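Local coordinates for protein glycoside hydrolase, GH17 family (Formosa sp. Hel1_33_131, PDB 6FCG) that probably hydrolyses internal beta-1,3-glucosidic bonds of the algal storage polysaccharide laminarin, as an endo-laminarinase, at residues I270-V282 with Y327-W339. Numbering follows the deposited sequence.
Sequences IDIAMNRAKTYAV and YKEAIFYNHIREW
Met274 lies against Lys328, Ile331 and Phe332, and the apolar contact runs on from it in both directions. With its chain bent at chi2 (-47°) and chi3, Met274 sets SD beside the aliphatic part of Lys328, 3.8 Å from Lys328 CD, and carries CE to Phe332 CB. Met274 CB meets Ile331 CG2, while Ile270 CG2 packs on Ile331 CD1 at 3.7 Å and approaches the Tyr327 ring obliquely. The ammonium of Lys328 is hydrogen-bonded to the backbone O of Glu418. Helix 266-294 precedes and helix 326-342 follows strand 301-305 in the TIM-barrel fold of family 17; the axes of segments 270-282 and 327-339 come within 9.7 Å at a crossing angle of -45°, with no hydrogen bond between the segments. Further along, the alkyl chain of Lys278 crosses His335, its CG 3.8 Å from His335 CB and its CD over one face of the imidazole. A CH-pi contact follows: Val282 CG2 stands over the Trp339 indole, 3.6 Å from the centroid of the five-membered ring. An alanine in place of Trp339 would probably open a gap beside Val282 and rob its methyl of the aromatic face. Val282 also packs on Pro133 of a second subunit.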
loop_
_atom_site.group_PDB
_atom_site.type_symbol
_atom_site.label_atom_id
_atom_site.label_comp_id
_atom_site.label_asym_id
_atom_site.label_seq_id
_atom_site.Cartn_x
_atom_site.Cartn_y
_atom_site.Cartn_z
ATOM N N ILE A 270 2.219 22.401 -18.273
ATOM C CA ILE A 270 2.048 23.182 -17.056
ATOM C C ILE A 270 1.141 24.399 -17.312
ATOM O O ILE A 270 0.197 24.617 -16.561
ATOM C CB ILE A 270 3.413 23.561 -16.421
ATOM C CG1 ILE A 270 4.046 22.303 -15.837
ATOM C CG2 ILE A 270 3.237 24.601 -15.317
ATOM C CD1 ILE A 270 5.445 22.487 -15.304
ATOM N N ASP A 271 1.418 25.170 -18.369
ATOM C CA ASP A 271 0.583 26.327 -18.730
ATOM C C ASP A 271 -0.906 25.978 -18.845
ATOM O O ASP A 271 -1.749 26.672 -18.285
ATOM C CB ASP A 271 1.059 26.978 -20.039
ATOM C CG ASP A 271 2.335 27.815 -19.874
ATOM O OD1 ASP A 271 2.607 28.306 -18.755
ATOM O OD2 ASP A 271 3.059 28.011 -20.893
ATOM N N ILE A 272 -1.214 24.907 -19.556
ATOM C CA ILE A 272 -2.601 24.472 -19.792
ATOM C C ILE A 272 -3.248 24.051 -18.494
ATOM O O ILE A 272 -4.407 24.372 -18.243
ATOM C CB ILE A 272 -2.658 23.294 -20.815
ATOM C CG1 ILE A 272 -2.430 23.828 -22.214
ATOM C CG2 ILE A 272 -3.990 22.545 -20.797
ATOM C CD1 ILE A 272 -1.934 22.775 -23.178
ATOM N N ALA A 273 -2.509 23.299 -17.683
ATOM C CA ALA A 273 -3.047 22.801 -16.427
ATOM C C ALA A 273 -3.312 23.955 -15.453
ATOM O O ALA A 273 -4.373 23.996 -14.821
ATOM C CB ALA A 273 -2.097 21.797 -15.805
ATOM N N MET A 274 -2.346 24.874 -15.360
ATOM C CA MET A 274 -2.486 26.040 -14.527
ATOM C C MET A 274 -3.584 26.990 -15.010
ATOM O O MET A 274 -4.261 27.610 -14.181
ATOM C CB MET A 274 -1.159 26.787 -14.373
ATOM C CG MET A 274 -0.130 26.064 -13.510
ATOM S SD MET A 274 -0.775 25.416 -11.955
ATOM C CE MET A 274 -1.114 26.955 -11.109
ATOM N N ASN A 275 -3.787 27.095 -16.315
ATOM C CA ASN A 275 -4.930 27.836 -16.811
ATOM C C ASN A 275 -6.263 27.256 -16.346
ATOM O O ASN A 275 -7.187 27.993 -16.021
ATOM C CB ASN A 275 -4.915 27.958 -18.328
ATOM C CG ASN A 275 -5.968 28.939 -18.813
ATOM O OD1 ASN A 275 -5.740 30.151 -18.819
ATOM N ND2 ASN A 275 -7.132 28.428 -19.211
ATOM N N ARG A 276 -6.372 25.936 -16.300
ATOM C CA ARG A 276 -7.584 25.319 -15.768
ATOM C C ARG A 276 -7.825 25.705 -14.291
ATOM O O ARG A 276 -8.981 25.843 -13.873
ATOM C CB ARG A 276 -7.572 23.787 -15.949
ATOM C CG ARG A 276 -8.120 23.290 -17.287
ATOM C CD ARG A 276 -8.250 21.761 -17.297
ATOM N NE ARG A 276 -6.934 21.110 -17.293
ATOM C CZ ARG A 276 -6.228 20.766 -18.375
ATOM N NH1 ARG A 276 -6.692 20.971 -19.601
ATOM N NH2 ARG A 276 -5.026 20.207 -18.239
ATOM N N ALA A 277 -6.748 25.829 -13.520
ATOM C CA ALA A 277 -6.818 26.220 -12.129
ATOM C C ALA A 277 -7.341 27.637 -11.978
ATOM O O ALA A 277 -8.146 27.929 -11.079
ATOM C CB ALA A 277 -5.443 26.095 -11.479
ATOM N N LYS A 278 -6.854 28.532 -12.826
ATOM C CA LYS A 278 -7.351 29.904 -12.855
ATOM C C LYS A 278 -8.838 29.924 -13.194
ATOM O O LYS A 278 -9.634 30.534 -12.511
ATOM C CB LYS A 278 -6.574 30.726 -13.869
ATOM C CG LYS A 278 -7.164 32.084 -14.206
ATOM C CD LYS A 278 -7.173 32.261 -15.711
ATOM C CE LYS A 278 -7.431 33.716 -16.049
ATOM N NZ LYS A 278 -7.625 33.960 -17.503
ATOM N N THR A 279 -9.208 29.231 -14.245
ATOM C CA THR A 279 -10.593 29.186 -14.679
ATOM C C THR A 279 -11.541 28.637 -13.632
ATOM O O THR A 279 -12.703 29.069 -13.523
ATOM C CB THR A 279 -10.596 28.304 -15.955
ATOM O OG1 THR A 279 -10.328 29.136 -17.087
ATOM C CG2 THR A 279 -11.873 27.548 -16.120
ATOM N N TYR A 280 -11.053 27.654 -12.889
ATOM C CA TYR A 280 -11.817 27.068 -11.804
ATOM C C TYR A 280 -12.178 28.121 -10.756
ATOM O O TYR A 280 -13.299 28.167 -10.282
ATOM C CB TYR A 280 -10.974 25.963 -11.190
ATOM C CG TYR A 280 -11.646 25.123 -10.164
ATOM C CD1 TYR A 280 -12.448 24.045 -10.543
ATOM C CD2 TYR A 280 -11.447 25.369 -8.822
ATOM C CE1 TYR A 280 -13.059 23.249 -9.594
ATOM C CE2 TYR A 280 -12.051 24.583 -7.854
ATOM C CZ TYR A 280 -12.852 23.520 -8.235
ATOM O OH TYR A 280 -13.454 22.751 -7.257
ATOM N N ALA A 281 -11.202 28.943 -10.379
ATOM C CA ALA A 281 -11.420 30.051 -9.430
ATOM C C ALA A 281 -12.408 31.069 -9.971
ATOM O O ALA A 281 -13.277 31.545 -9.236
ATOM C CB ALA A 281 -10.096 30.748 -9.072
ATOM N N VAL A 282 -12.274 31.375 -11.248
ATOM C CA VAL A 282 -13.165 32.311 -11.877
ATOM C C VAL A 282 -14.614 31.777 -11.790
ATOM O O VAL A 282 -15.538 32.529 -11.487
ATOM C CB VAL A 282 -12.782 32.606 -13.356
ATOM C CG1 VAL A 282 -13.766 33.588 -13.976
ATOM C CG2 VAL A 282 -11.373 33.167 -13.469
ATOM N N TYR A 327 7.299 27.822 -9.200
ATOM C CA TYR A 327 6.955 28.100 -10.594
ATOM C C TYR A 327 5.444 28.131 -10.777
ATOM O O TYR A 327 4.886 29.059 -11.369
ATOM C CB TYR A 327 7.608 27.059 -11.517
ATOM C CG TYR A 327 7.416 27.277 -13.007
ATOM C CD1 TYR A 327 7.798 28.475 -13.612
ATOM C CD2 TYR A 327 6.923 26.269 -13.823
ATOM C CE1 TYR A 327 7.656 28.672 -14.982
ATOM C CE2 TYR A 327 6.784 26.456 -15.193
ATOM C CZ TYR A 327 7.156 27.655 -15.764
ATOM O OH TYR A 327 7.015 27.829 -17.109
ATOM N N LYS A 328 4.769 27.105 -10.286
ATOM C CA LYS A 328 3.323 27.067 -10.406
ATOM C C LYS A 328 2.683 28.172 -9.584
ATOM O O LYS A 328 1.645 28.672 -9.982
ATOM C CB LYS A 328 2.749 25.705 -10.023
ATOM C CG LYS A 328 3.132 24.625 -10.998
ATOM C CD LYS A 328 2.244 23.422 -10.822
ATOM C CE LYS A 328 2.994 22.158 -10.437
ATOM N NZ LYS A 328 3.758 21.398 -11.382
ATOM N N GLU A 329 3.289 28.526 -8.448
ATOM C CA GLU A 329 2.815 29.657 -7.647
ATOM C C GLU A 329 2.851 30.952 -8.451
ATOM O O GLU A 329 1.885 31.731 -8.438
ATOM C CB GLU A 329 3.645 29.843 -6.369
ATOM C CG GLU A 329 3.209 31.048 -5.553
ATOM C CD GLU A 329 4.138 31.362 -4.418
ATOM O OE1 GLU A 329 3.555 31.595 -3.369
ATOM O OE2 GLU A 329 5.408 31.408 -4.554
ATOM N N ALA A 330 3.965 31.186 -9.122
ATOM C CA ALA A 330 4.102 32.364 -9.965
ATOM C C ALA A 330 3.061 32.396 -11.089
ATOM O O ALA A 330 2.436 33.432 -11.338
ATOM C CB ALA A 330 5.504 32.442 -10.543
ATOM N N ILE A 331 2.868 31.268 -11.758
ATOM C CA ILE A 331 1.855 31.197 -12.801
ATOM C C ILE A 331 0.458 31.530 -12.244
ATOM O O ILE A 331 -0.287 32.316 -12.834
ATOM C CB ILE A 331 1.849 29.829 -13.495
ATOM C CG1 ILE A 331 3.128 29.667 -14.313
ATOM C CG2 ILE A 331 0.628 29.699 -14.416
ATOM C CD1 ILE A 331 3.401 28.240 -14.739
ATOM N N PHE A 332 0.123 30.964 -11.094
ATOM C CA PHE A 332 -1.173 31.212 -10.486
ATOM C C PHE A 332 -1.330 32.680 -10.088
ATOM O O PHE A 332 -2.346 33.293 -10.418
ATOM C CB PHE A 332 -1.404 30.291 -9.282
ATOM C CG PHE A 332 -2.796 30.373 -8.716
ATOM C CD1 PHE A 332 -3.864 29.826 -9.409
ATOM C CD2 PHE A 332 -3.036 30.998 -7.500
ATOM C CE1 PHE A 332 -5.151 29.896 -8.902
ATOM C CE2 PHE A 332 -4.317 31.059 -6.979
ATOM C CZ PHE A 332 -5.377 30.511 -7.683
ATOM N N TYR A 333 -0.323 33.219 -9.397
ATOM C CA TYR A 333 -0.331 34.610 -8.955
ATOM C C TYR A 333 -0.605 35.570 -10.123
ATOM O O TYR A 333 -1.473 36.441 -10.020
ATOM C CB TYR A 333 1.006 34.990 -8.302
ATOM C CG TYR A 333 1.070 36.420 -7.846
ATOM C CD1 TYR A 333 0.406 36.835 -6.700
ATOM C CD2 TYR A 333 1.820 37.355 -8.549
ATOM C CE1 TYR A 333 0.480 38.151 -6.264
ATOM C CE2 TYR A 333 1.907 38.676 -8.129
ATOM C CZ TYR A 333 1.234 39.077 -6.991
ATOM O OH TYR A 333 1.347 40.400 -6.635
ATOM N N ASN A 334 0.125 35.390 -11.225
ATOM C CA ASN A 334 -0.020 36.237 -12.416
ATOM C C ASN A 334 -1.350 36.075 -13.126
ATOM O O ASN A 334 -1.930 37.076 -13.564
ATOM C CB ASN A 334 1.125 36.008 -13.407
ATOM C CG ASN A 334 2.462 36.450 -12.849
ATOM O OD1 ASN A 334 2.565 37.431 -12.106
ATOM N ND2 ASN A 334 3.490 35.740 -13.206
ATOM N N HIS A 335 -1.857 34.845 -13.205
ATOM C CA HIS A 335 -3.195 34.623 -13.770
ATOM C C HIS A 335 -4.266 35.322 -12.945
ATOM O O HIS A 335 -5.211 35.886 -13.503
ATOM C CB HIS A 335 -3.557 33.136 -13.875
ATOM C CG HIS A 335 -3.024 32.427 -15.086
ATOM N ND1 HIS A 335 -2.752 33.045 -16.293
ATOM C CD2 HIS A 335 -2.770 31.113 -15.283
ATOM C CE1 HIS A 335 -2.317 32.147 -17.163
ATOM N NE2 HIS A 335 -2.321 30.968 -16.576
ATOM N N ILE A 336 -4.134 35.262 -11.612
ATOM C CA ILE A 336 -5.139 35.839 -10.695
ATOM C C ILE A 336 -5.084 37.364 -10.808
ATOM O O ILE A 336 -6.119 38.008 -10.804
ATOM C CB ILE A 336 -4.953 35.334 -9.234
ATOM C CG1 ILE A 336 -5.300 33.848 -9.126
ATOM C CG2 ILE A 336 -5.800 36.121 -8.244
ATOM C CD1 ILE A 336 -6.746 33.469 -9.419
ATOM N N ARG A 337 -3.873 37.922 -10.920
ATOM C CA ARG A 337 -3.696 39.348 -11.119
ATOM C C ARG A 337 -4.331 39.806 -12.428
ATOM O O ARG A 337 -5.103 40.782 -12.429
ATOM C CB ARG A 337 -2.219 39.745 -11.037
ATOM C CG ARG A 337 -1.626 39.722 -9.626
ATOM C CD ARG A 337 -2.278 40.703 -8.658
ATOM N NE ARG A 337 -1.498 40.746 -7.420
ATOM C CZ ARG A 337 -1.945 41.119 -6.216
ATOM N NH1 ARG A 337 -1.082 41.124 -5.213
ATOM N NH2 ARG A 337 -3.186 41.530 -5.987
ATOM N N GLU A 338 -4.036 39.114 -13.531
ATOM C CA GLU A 338 -4.651 39.458 -14.846
ATOM C C GLU A 338 -6.179 39.385 -14.821
ATOM O O GLU A 338 -6.852 40.330 -15.204
ATOM C CB GLU A 338 -4.122 38.576 -15.976
ATOM C CG GLU A 338 -2.808 39.063 -16.573
ATOM C CD GLU A 338 -2.061 37.966 -17.319
ATOM O OE1 GLU A 338 -2.702 37.268 -18.150
ATOM O OE2 GLU A 338 -0.838 37.787 -17.061
ATOM N N TRP A 339 -6.711 38.291 -14.296
ATOM C CA TRP A 339 -8.161 38.147 -14.172
ATOM C C TRP A 339 -8.800 39.266 -13.340
ATOM O O TRP A 339 -9.769 39.860 -13.764
ATOM C CB TRP A 339 -8.556 36.769 -13.596
ATOM C CG TRP A 339 -9.953 36.701 -13.066
ATOM C CD1 TRP A 339 -11.086 37.110 -13.695
ATOM C CD2 TRP A 339 -10.361 36.204 -11.794
ATOM N NE1 TRP A 339 -12.175 36.912 -12.885
ATOM C CE2 TRP A 339 -11.755 36.353 -11.710
ATOM C CE3 TRP A 339 -9.683 35.633 -10.721
ATOM C CZ2 TRP A 339 -12.485 35.950 -10.605
ATOM C CZ3 TRP A 339 -10.409 35.219 -9.611
ATOM C CH2 TRP A 339 -11.794 35.385 -9.562
#